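Local coordinates for protein prophenoloxidase b (Marsupenaeus japonicus, PDB 3WKY) that is a type 3 copper protein of the phenoloxidase family, the proenzyme of an oxidoreductase that probably oxidises monophenols and o-diphenols at its dicopper centre, at residues 272-277 against 388-393. Sequence-based numbering, arbitrary orientation.
Sequences SSRQDS and VRDPVF. With CUO (Cu2-o2 cluster), chain J; EDO (1,2-ethanediol), chain K.
Arg274 reaches across to Asp390 and grips it end-on in a buried, two-pronged salt bridge. NH1 of Arg274 donates to OD2 of Asp390 at 2.8 Å, and NH2 of Arg274 to OD1 of Asp390 at 2.9 Å, both nearly straight. Guanidinium and carboxylate lie almost in one plane, 15° apart, and OD1 offers NH2 its syn lone pair. With chi1 (-176°) and chi2 both extended, the Arg274 chain runs out toward Asp390 before bending at chi3.

Asp390 is also the N-cap residue of helix 391-409: from above the carboxylate plane, Val392 N donates to Asp390 OD1 over 2.9 Å. With OD1 serving two donors and OD2 a third, the carboxylate is probably held against rotation. With an alanine here, the buried guanidinium is likely to lose its carboxylate mate, and Val392 N its side-chain cap.

Beyond the bridge, Val392 makes van der Waals contact with the guanidinium, its CB 3.6 Å from Arg274 NH2 and its CG1 close to NH1.

Next to Val392, in the first turn, Phe393 presents its edge to the copper-bound dioxygen, CE1 lying 3.2 Å from CUO O2, and its ring meets His199 and His397. The bridge therefore ties the start of this active-site helix to the loop between helices 218-239 and 294-310, where Asp257 O takes a further bond from Arg274 NH2 and Asp276 salt-bridges Lys373 of a second subunit.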
loop_
_atom_site.group_PDB
_atom_site.type_symbol
_atom_site.label_atom_id
_atom_site.label_comp_id
_atom_site.label_asym_id
_atom_site.label_seq_id
_atom_site.Cartn_x
_atom_site.Cartn_y
_atom_site.Cartn_z
ATOM N N SER A 272 16.171 -26.078 2.637
ATOM C CA SER A 272 15.896 -24.657 2.478
ATOM C C SER A 272 15.168 -24.115 3.700
ATOM O O SER A 272 14.456 -24.847 4.396
ATOM C CB SER A 272 15.065 -24.425 1.222
ATOM O OG SER A 272 15.850 -24.727 0.077
ATOM N N SER A 273 15.366 -22.829 3.960
ATOM C CA SER A 273 14.691 -22.147 5.058
ATOM C C SER A 273 13.647 -21.199 4.472
ATOM O O SER A 273 13.527 -21.063 3.252
ATOM C CB SER A 273 15.706 -21.347 5.869
ATOM O OG SER A 273 16.706 -22.188 6.429
ATOM N N ARG A 274 12.907 -20.528 5.342
ATOM C CA ARG A 274 11.940 -19.543 4.889
ATOM C C ARG A 274 12.060 -18.335 5.793
ATOM O O ARG A 274 11.872 -18.446 6.997
ATOM C CB ARG A 274 10.507 -20.087 4.963
ATOM C CG ARG A 274 9.466 -19.097 4.388
ATOM C CD ARG A 274 8.025 -19.592 4.574
ATOM N NE ARG A 274 7.681 -19.684 5.998
ATOM C CZ ARG A 274 7.648 -20.809 6.714
ATOM N NH1 ARG A 274 7.917 -21.983 6.152
ATOM N NH2 ARG A 274 7.339 -20.755 8.007
ATOM N N GLN A 275 12.394 -17.184 5.210
ATOM C CA GLN A 275 12.518 -15.951 5.982
ATOM C C GLN A 275 11.172 -15.517 6.533
ATOM O O GLN A 275 10.121 -15.834 5.959
ATOM C CB GLN A 275 13.086 -14.832 5.095
ATOM C CG GLN A 275 14.530 -15.105 4.678
ATOM C CD GLN A 275 15.009 -14.210 3.555
ATOM O OE1 GLN A 275 15.985 -14.539 2.882
ATOM N NE2 GLN A 275 14.328 -13.077 3.342
ATOM N N ASP A 276 11.199 -14.766 7.630
ATOM C CA ASP A 276 9.984 -14.089 8.087
ATOM C C ASP A 276 9.373 -13.267 6.943
ATOM O O ASP A 276 10.096 -12.745 6.074
ATOM C CB ASP A 276 10.282 -13.141 9.255
ATOM C CG ASP A 276 10.622 -13.861 10.555
ATOM O OD1 ASP A 276 10.240 -15.033 10.772
ATOM O OD2 ASP A 276 11.262 -13.216 11.407
ATOM N N SER A 277 8.045 -13.150 6.955
ATOM C CA SER A 277 7.317 -12.322 5.985
ATOM C C SER A 277 7.541 -12.752 4.541
ATOM O O SER A 277 7.860 -11.922 3.691
ATOM C CB SER A 277 7.677 -10.837 6.147
ATOM O OG SER A 277 7.482 -10.440 7.496
ATOM N N VAL A 388 6.085 -31.137 10.414
ATOM C CA VAL A 388 5.561 -30.724 11.725
ATOM C C VAL A 388 6.501 -29.757 12.477
ATOM O O VAL A 388 6.046 -28.943 13.284
ATOM C CB VAL A 388 5.201 -31.970 12.574
ATOM C CG1 VAL A 388 4.808 -31.597 14.014
ATOM C CG2 VAL A 388 4.058 -32.726 11.900
ATOM N N ARG A 389 7.798 -29.818 12.188
ATOM C CA ARG A 389 8.775 -28.896 12.778
ATOM C C ARG A 389 8.432 -27.419 12.553
ATOM O O ARG A 389 8.715 -26.575 13.403
ATOM C CB ARG A 389 10.178 -29.140 12.191
ATOM C CG ARG A 389 10.786 -30.525 12.502
ATOM C CD ARG A 389 12.133 -30.698 11.779
ATOM N NE ARG A 389 13.134 -29.705 12.181
ATOM C CZ ARG A 389 14.071 -29.908 13.109
ATOM N NH1 ARG A 389 14.132 -31.063 13.770
ATOM N NH2 ARG A 389 14.945 -28.951 13.386
ATOM N N ASP A 390 7.854 -27.114 11.393
ATOM C CA ASP A 390 7.676 -25.723 10.947
ATOM C C ASP A 390 6.427 -25.137 11.590
ATOM O O ASP A 390 5.360 -25.745 11.516
ATOM C CB ASP A 390 7.536 -25.716 9.413
ATOM C CG ASP A 390 7.713 -24.337 8.790
ATOM O OD1 ASP A 390 7.253 -23.330 9.376
ATOM O OD2 ASP A 390 8.287 -24.266 7.674
ATOM N N PRO A 391 6.539 -23.957 12.242
ATOM C CA PRO A 391 5.309 -23.370 12.800
ATOM C C PRO A 391 4.195 -23.202 11.763
ATOM O O PRO A 391 3.012 -23.269 12.115
ATOM C CB PRO A 391 5.770 -22.003 13.345
ATOM C CG PRO A 391 7.118 -21.732 12.628
ATOM C CD PRO A 391 7.724 -23.114 12.500
ATOM N N VAL A 392 4.557 -22.997 10.498
ATOM C CA VAL A 392 3.523 -22.817 9.489
ATOM C C VAL A 392 2.736 -24.101 9.228
ATOM O O VAL A 392 1.626 -24.048 8.699
ATOM C CB VAL A 392 4.073 -22.228 8.167
ATOM C CG1 VAL A 392 4.616 -23.336 7.240
ATOM C CG2 VAL A 392 2.981 -21.445 7.458
ATOM N N PHE A 393 3.296 -25.252 9.600
ATOM C CA PHE A 393 2.525 -26.499 9.525
ATOM C C PHE A 393 1.188 -26.339 10.238
ATOM O O PHE A 393 0.120 -26.767 9.743
ATOM C CB PHE A 393 3.292 -27.655 10.174
ATOM C CG PHE A 393 2.523 -28.953 10.170
ATOM C CD1 PHE A 393 2.602 -29.812 9.084
ATOM C CD2 PHE A 393 1.690 -29.287 11.239
ATOM C CE1 PHE A 393 1.871 -31.007 9.070
ATOM C CE2 PHE A 393 0.951 -30.476 11.242
ATOM C CZ PHE A 393 1.040 -31.338 10.148
HETATM CU CU1 CUO J . -0.138 -34.630 7.803
HETATM CU CU2 CUO J . -0.476 -31.588 5.904
HETATM O O1 CUO J . -0.473 -33.556 6.152
HETATM O O2 CUO J . 0.975 -32.991 6.732
HETATM C C1 EDO K . 11.043 -9.681 3.574
HETATM O O1 EDO K . 12.106 -8.839 4.043
HETATM C C2 EDO K . 11.575 -11.086 3.300
HETATM O O2 EDO K . 11.991 -11.724 4.522
#